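Local coordinates for ABC transporter substrate-binding protein (Rhizobium radiobacter, PDB 6TFX), which binds the mannityl-opine mannopinic acid as the solute-binding protein of an ABC transporter, probably handing it over for import into the bacterium, at residues P75-T87 / R162-S174. Sequence-based numbering, arbitrary orientation. Where two conformers were deposited one is given.
Sequences PDVKWQGGYGNVT and RRPVGFGPFQVES
Q80 OE1 is gripped from two directions in a compact case of a buried glutamine joining two irregular segments, here the loop around G166 and G168 just before strand 170-176. It accepts the backbone N of G166 at 3.0 Å, the donor standing well above the carbonyl plane, and takes a second bond from a water that also links P164 O to V172 N. On the other branch NE2 donates to G168 O at 3.0 Å, with the acceptor lying in the amide plane, and to I35 O at the end of helix 26-35. These bonds on both branches fix the rotation of the amide. The backbone completes the grip: Q80 N donates to G166 O at 2.9 Å, pairing main chain and side chain of Q80 with one glycine. Q171 slides past Q80 in the reverse direction, its amide plane nearly perpendicular (83°), and OE1 reaches G81 N through another water.

Apolar contacts adjoin this polar centre. F167 holds CG between its backbone N and carbonyl carbon (chi1 61°), which turns the ring to V77, W79 and V86; CD2 lies 3.5 Å from W79 CZ3, the two ring planes inclined at 53°. The W79 edge meets G166, while V86 CG2 covers one face of the indole, 3.6 Å above its plane. Farther along, V165 CG1 packs 3.7 Å from Y83 CD2.

The contact lies away from the ligand and magnesium sites of this solute-binding protein. It joins the loop between strand 68-73 and helix 88-98, where D90 receives W79 NE1, to the entry of strand 170-176, which pairs antiparallel with strand 180-185, while helix 150-156 packs against Y83 and V165.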
loop_
_atom_site.group_PDB
_atom_site.type_symbol
_atom_site.label_atom_id
_atom_site.label_comp_id
_atom_site.label_asym_id
_atom_site.label_seq_id
_atom_site.Cartn_x
_atom_site.Cartn_y
_atom_site.Cartn_z
ATOM N N PRO A 75 -3.027 -14.275 -26.971
ATOM C CA PRO A 75 -2.433 -15.638 -27.215
ATOM C C PRO A 75 -0.947 -16.038 -26.853
ATOM O O PRO A 75 -0.741 -17.136 -26.334
ATOM C CB PRO A 75 -2.599 -15.819 -28.737
ATOM C CG PRO A 75 -2.906 -14.444 -29.284
ATOM C CD PRO A 75 -3.668 -13.758 -28.194
ATOM N N ASP A 76 0.049 -15.259 -27.294
ATOM C CA ASP A 76 1.505 -15.240 -27.266
ATOM C C ASP A 76 2.139 -14.277 -26.250
ATOM O O ASP A 76 3.178 -13.685 -26.552
ATOM C CB ASP A 76 2.034 -14.949 -28.699
ATOM C CG ASP A 76 1.518 -15.909 -29.769
ATOM O OD1 ASP A 76 1.541 -17.146 -29.526
ATOM O OD2 ASP A 76 1.095 -15.423 -30.852
ATOM N N VAL A 77 1.561 -14.158 -25.029
ATOM C CA VAL A 77 2.197 -13.391 -23.954
ATOM C C VAL A 77 3.143 -14.413 -23.353
ATOM O O VAL A 77 2.706 -15.508 -22.994
ATOM C CB VAL A 77 1.231 -12.845 -22.880
ATOM C CG1 VAL A 77 2.003 -12.221 -21.713
ATOM C CG2 VAL A 77 0.262 -11.832 -23.479
ATOM N N LYS A 78 4.424 -14.091 -23.299
ATOM C CA LYS A 78 5.422 -15.025 -22.802
ATOM C C LYS A 78 5.853 -14.726 -21.372
ATOM O O LYS A 78 6.096 -13.559 -21.015
ATOM C CB LYS A 78 6.693 -14.976 -23.680
ATOM C CG LYS A 78 6.460 -15.035 -25.188
ATOM C CD LYS A 78 6.199 -16.431 -25.705
ATOM C CE LYS A 78 5.934 -16.381 -27.189
ATOM N NZ LYS A 78 5.455 -17.686 -27.704
ATOM N N TRP A 79 6.055 -15.789 -20.586
ATOM C CA TRP A 79 6.625 -15.631 -19.266
ATOM C C TRP A 79 8.095 -15.275 -19.445
ATOM O O TRP A 79 8.700 -15.656 -20.442
ATOM C CB TRP A 79 6.564 -16.960 -18.493
ATOM C CG TRP A 79 5.192 -17.310 -18.003
ATOM C CD1 TRP A 79 4.439 -18.390 -18.362
ATOM C CD2 TRP A 79 4.433 -16.598 -17.004
ATOM N NE1 TRP A 79 3.260 -18.406 -17.633
ATOM C CE2 TRP A 79 3.220 -17.297 -16.821
ATOM C CE3 TRP A 79 4.653 -15.416 -16.267
ATOM C CZ2 TRP A 79 2.217 -16.845 -15.938
ATOM C CZ3 TRP A 79 3.671 -14.975 -15.387
ATOM C CH2 TRP A 79 2.476 -15.696 -15.218
ATOM N N GLN A 80 8.679 -14.609 -18.451
ATOM C CA GLN A 80 10.120 -14.370 -18.440
ATOM C C GLN A 80 10.825 -15.726 -18.231
ATOM O O GLN A 80 10.208 -16.666 -17.740
ATOM C CB GLN A 80 10.471 -13.520 -17.222
ATOM C CG GLN A 80 10.031 -12.055 -17.377
ATOM C CD GLN A 80 9.745 -11.388 -16.057
ATOM O OE1 GLN A 80 10.051 -11.908 -14.975
ATOM N NE2 GLN A 80 9.093 -10.223 -16.123
ATOM N N GLY A 81 12.121 -15.776 -18.544
ATOM C CA GLY A 81 12.978 -16.926 -18.280
ATOM C C GLY A 81 12.712 -18.214 -19.036
ATOM O O GLY A 81 13.309 -19.237 -18.699
ATOM N N GLY A 82 11.877 -18.184 -20.065
ATOM C CA GLY A 82 11.619 -19.376 -20.885
ATOM C C GLY A 82 10.505 -20.289 -20.396
ATOM O O GLY A 82 10.375 -21.415 -20.893
ATOM N N TYR A 83 9.646 -19.804 -19.471
ATOM C CA TYR A 83 8.523 -20.616 -18.973
ATOM C C TYR A 83 7.390 -20.779 -19.998
ATOM O O TYR A 83 6.448 -21.514 -19.729
ATOM C CB TYR A 83 8.010 -20.091 -17.629
ATOM C CG TYR A 83 8.888 -20.549 -16.492
ATOM C CD1 TYR A 83 8.670 -21.773 -15.867
ATOM C CD2 TYR A 83 9.947 -19.764 -16.041
ATOM C CE1 TYR A 83 9.487 -22.208 -14.826
ATOM C CE2 TYR A 83 10.769 -20.187 -14.998
ATOM C CZ TYR A 83 10.547 -21.422 -14.407
ATOM O OH TYR A 83 11.317 -21.831 -13.339
ATOM N N GLY A 84 7.515 -20.128 -21.154
ATOM C CA GLY A 84 6.576 -20.252 -22.266
ATOM C C GLY A 84 5.379 -19.328 -22.219
ATOM O O GLY A 84 5.405 -18.292 -21.551
ATOM N N ASN A 85 4.326 -19.696 -22.963
ATOM C CA ASN A 85 3.110 -18.885 -23.073
ATOM C C ASN A 85 2.312 -18.849 -21.778
ATOM O O ASN A 85 2.187 -19.860 -21.097
ATOM C CB ASN A 85 2.202 -19.418 -24.196
ATOM C CG ASN A 85 2.716 -19.184 -25.595
ATOM O OD1 ASN A 85 3.435 -18.227 -25.867
ATOM N ND2 ASN A 85 2.328 -20.044 -26.524
ATOM N N VAL A 86 1.763 -17.690 -21.451
ATOM C CA VAL A 86 0.879 -17.555 -20.287
ATOM C C VAL A 86 -0.466 -18.187 -20.690
ATOM O O VAL A 86 -1.026 -17.836 -21.741
ATOM C CB VAL A 86 0.691 -16.065 -19.922
ATOM C CG1 VAL A 86 -0.229 -15.927 -18.706
ATOM C CG2 VAL A 86 2.037 -15.404 -19.657
ATOM N N THR A 87 -0.996 -19.072 -19.845
ATOM C CA THR A 87 -2.254 -19.759 -20.165
ATOM C C THR A 87 -3.313 -19.501 -19.118
ATOM O O THR A 87 -3.008 -19.067 -18.001
ATOM C CB THR A 87 -2.045 -21.295 -20.236
ATOM O OG1 THR A 87 -1.744 -21.778 -18.921
ATOM C CG2 THR A 87 -0.973 -21.703 -21.251
ATOM N N ARG A 162 12.334 -14.867 -3.714
ATOM C CA ARG A 162 13.626 -14.241 -4.036
ATOM C C ARG A 162 14.076 -14.547 -5.485
ATOM O O ARG A 162 15.093 -14.023 -5.935
ATOM C CB ARG A 162 14.706 -14.605 -2.994
ATOM C CG ARG A 162 14.438 -13.982 -1.617
ATOM C CD ARG A 162 15.658 -13.993 -0.698
ATOM N NE ARG A 162 16.567 -12.864 -0.946
ATOM C CZ ARG A 162 16.487 -11.683 -0.338
ATOM N NH1 ARG A 162 15.533 -11.451 0.558
ATOM N NH2 ARG A 162 17.358 -10.723 -0.621
ATOM N N ARG A 163 13.295 -15.375 -6.228
ATOM C CA ARG A 163 13.593 -15.723 -7.629
ATOM C C ARG A 163 12.270 -15.617 -8.398
ATOM O O ARG A 163 11.724 -16.642 -8.838
ATOM C CB ARG A 163 14.179 -17.136 -7.713
ATOM C CG ARG A 163 15.572 -17.250 -7.091
ATOM C CD ARG A 163 16.123 -18.665 -7.183
ATOM N NE ARG A 163 16.243 -19.129 -8.567
ATOM C CZ ARG A 163 15.856 -20.329 -8.994
ATOM N NH1 ARG A 163 15.334 -21.209 -8.145
ATOM N NH2 ARG A 163 16.000 -20.663 -10.266
ATOM N N PRO A 164 11.689 -14.396 -8.488
ATOM C CA PRO A 164 10.357 -14.263 -9.094
ATOM C C PRO A 164 10.367 -14.428 -10.601
ATOM O O PRO A 164 11.393 -14.183 -11.256
ATOM C CB PRO A 164 9.948 -12.835 -8.721
ATOM C CG PRO A 164 11.246 -12.090 -8.655
ATOM C CD PRO A 164 12.187 -13.079 -8.015
ATOM N N VAL A 165 9.199 -14.796 -11.149
ATOM C CA VAL A 165 9.025 -14.949 -12.592
ATOM C C VAL A 165 7.697 -14.318 -12.922
ATOM O O VAL A 165 6.676 -14.752 -12.398
ATOM C CB VAL A 165 9.013 -16.428 -13.049
ATOM C CG1 VAL A 165 8.782 -16.525 -14.563
ATOM C CG2 VAL A 165 10.299 -17.147 -12.644
ATOM N N GLY A 166 7.706 -13.287 -13.755
ATOM C CA GLY A 166 6.464 -12.645 -14.190
ATOM C C GLY A 166 6.421 -12.493 -15.699
ATOM O O GLY A 166 7.270 -13.063 -16.395
ATOM N N PHE A 167 5.385 -11.807 -16.221
ATOM C CA PHE A 167 5.337 -11.518 -17.665
ATOM C C PHE A 167 5.458 -10.009 -17.922
ATOM O O PHE A 167 5.298 -9.550 -19.061
ATOM C CB PHE A 167 4.119 -12.136 -18.387
ATOM C CG PHE A 167 2.767 -11.679 -17.922
ATOM C CD1 PHE A 167 2.289 -10.415 -18.252
ATOM C CD2 PHE A 167 1.932 -12.540 -17.227
ATOM C CE1 PHE A 167 1.016 -10.006 -17.837
ATOM C CE2 PHE A 167 0.658 -12.139 -16.831
ATOM C CZ PHE A 167 0.221 -10.863 -17.113
ATOM N N GLY A 168 5.786 -9.272 -16.869
ATOM C CA GLY A 168 5.980 -7.824 -16.900
ATOM C C GLY A 168 7.210 -7.417 -17.697
ATOM O O GLY A 168 7.986 -8.270 -18.185
ATOM N N PRO A 169 7.423 -6.092 -17.819
ATOM C CA PRO A 169 8.509 -5.605 -18.693
ATOM C C PRO A 169 9.925 -5.815 -18.183
ATOM O O PRO A 169 10.855 -5.727 -18.982
ATOM C CB PRO A 169 8.191 -4.107 -18.858
ATOM C CG PRO A 169 7.332 -3.748 -17.652
ATOM C CD PRO A 169 6.529 -4.997 -17.376
ATOM N N PHE A 170 10.110 -6.039 -16.851
ATOM C CA PHE A 170 11.460 -6.231 -16.310
ATOM C C PHE A 170 11.522 -7.507 -15.508
ATOM O O PHE A 170 10.557 -7.859 -14.847
ATOM C CB PHE A 170 11.885 -5.021 -15.459
ATOM C CG PHE A 170 11.930 -3.755 -16.288
ATOM C CD1 PHE A 170 13.038 -3.460 -17.078
ATOM C CD2 PHE A 170 10.839 -2.892 -16.329
ATOM C CE1 PHE A 170 13.051 -2.326 -17.907
ATOM C CE2 PHE A 170 10.864 -1.745 -17.138
ATOM C CZ PHE A 170 11.954 -1.487 -17.941
ATOM N N GLN A 171 12.677 -8.157 -15.510
ATOM C CA GLN A 171 12.864 -9.406 -14.765
ATOM C C GLN A 171 13.987 -9.244 -13.792
ATOM O O GLN A 171 14.916 -8.483 -14.040
ATOM C CB GLN A 171 13.186 -10.574 -15.718
ATOM C CG GLN A 171 14.441 -10.335 -16.577
ATOM C CD GLN A 171 14.276 -10.855 -17.977
ATOM O OE1 GLN A 171 13.342 -11.597 -18.285
ATOM N NE2 GLN A 171 15.168 -10.454 -18.866
ATOM N N VAL A 172 13.948 -10.010 -12.702
ATOM C CA VAL A 172 15.015 -9.951 -11.722
ATOM C C VAL A 172 16.160 -10.804 -12.228
ATOM O O VAL A 172 15.996 -12.019 -12.375
ATOM C CB VAL A 172 14.538 -10.373 -10.314
ATOM C CG1 VAL A 172 15.713 -10.515 -9.342
ATOM C CG2 VAL A 172 13.509 -9.387 -9.779
ATOM N N GLU A 173 17.297 -10.165 -12.530
ATOM C CA GLU A 173 18.486 -10.899 -12.964
ATOM C C GLU A 173 19.233 -11.437 -11.732
ATOM O O GLU A 173 19.677 -12.593 -11.729
ATOM C CB GLU A 173 19.390 -9.996 -13.800
ATOM C CG GLU A 173 20.600 -10.722 -14.368
ATOM C CD GLU A 173 21.494 -9.831 -15.202
ATOM O OE1 GLU A 173 22.245 -9.016 -14.616
ATOM O OE2 GLU A 173 21.443 -9.946 -16.447
ATOM N N SER A 174 19.390 -10.587 -10.698
ATOM C CA SER A 174 20.078 -10.943 -9.457
ATOM C C SER A 174 19.706 -10.004 -8.315
ATOM O O SER A 174 19.285 -8.856 -8.547
ATOM C CB SER A 174 21.589 -10.903 -9.670
ATOM O OG SER A 174 22.045 -9.612 -10.041
HETATM O O HOH W 1 5.534 -10.581 -21.593
HETATM O O HOH W 2 11.714 -11.919 -12.852
HETATM O O HOH W 3 13.508 -13.703 -19.909
#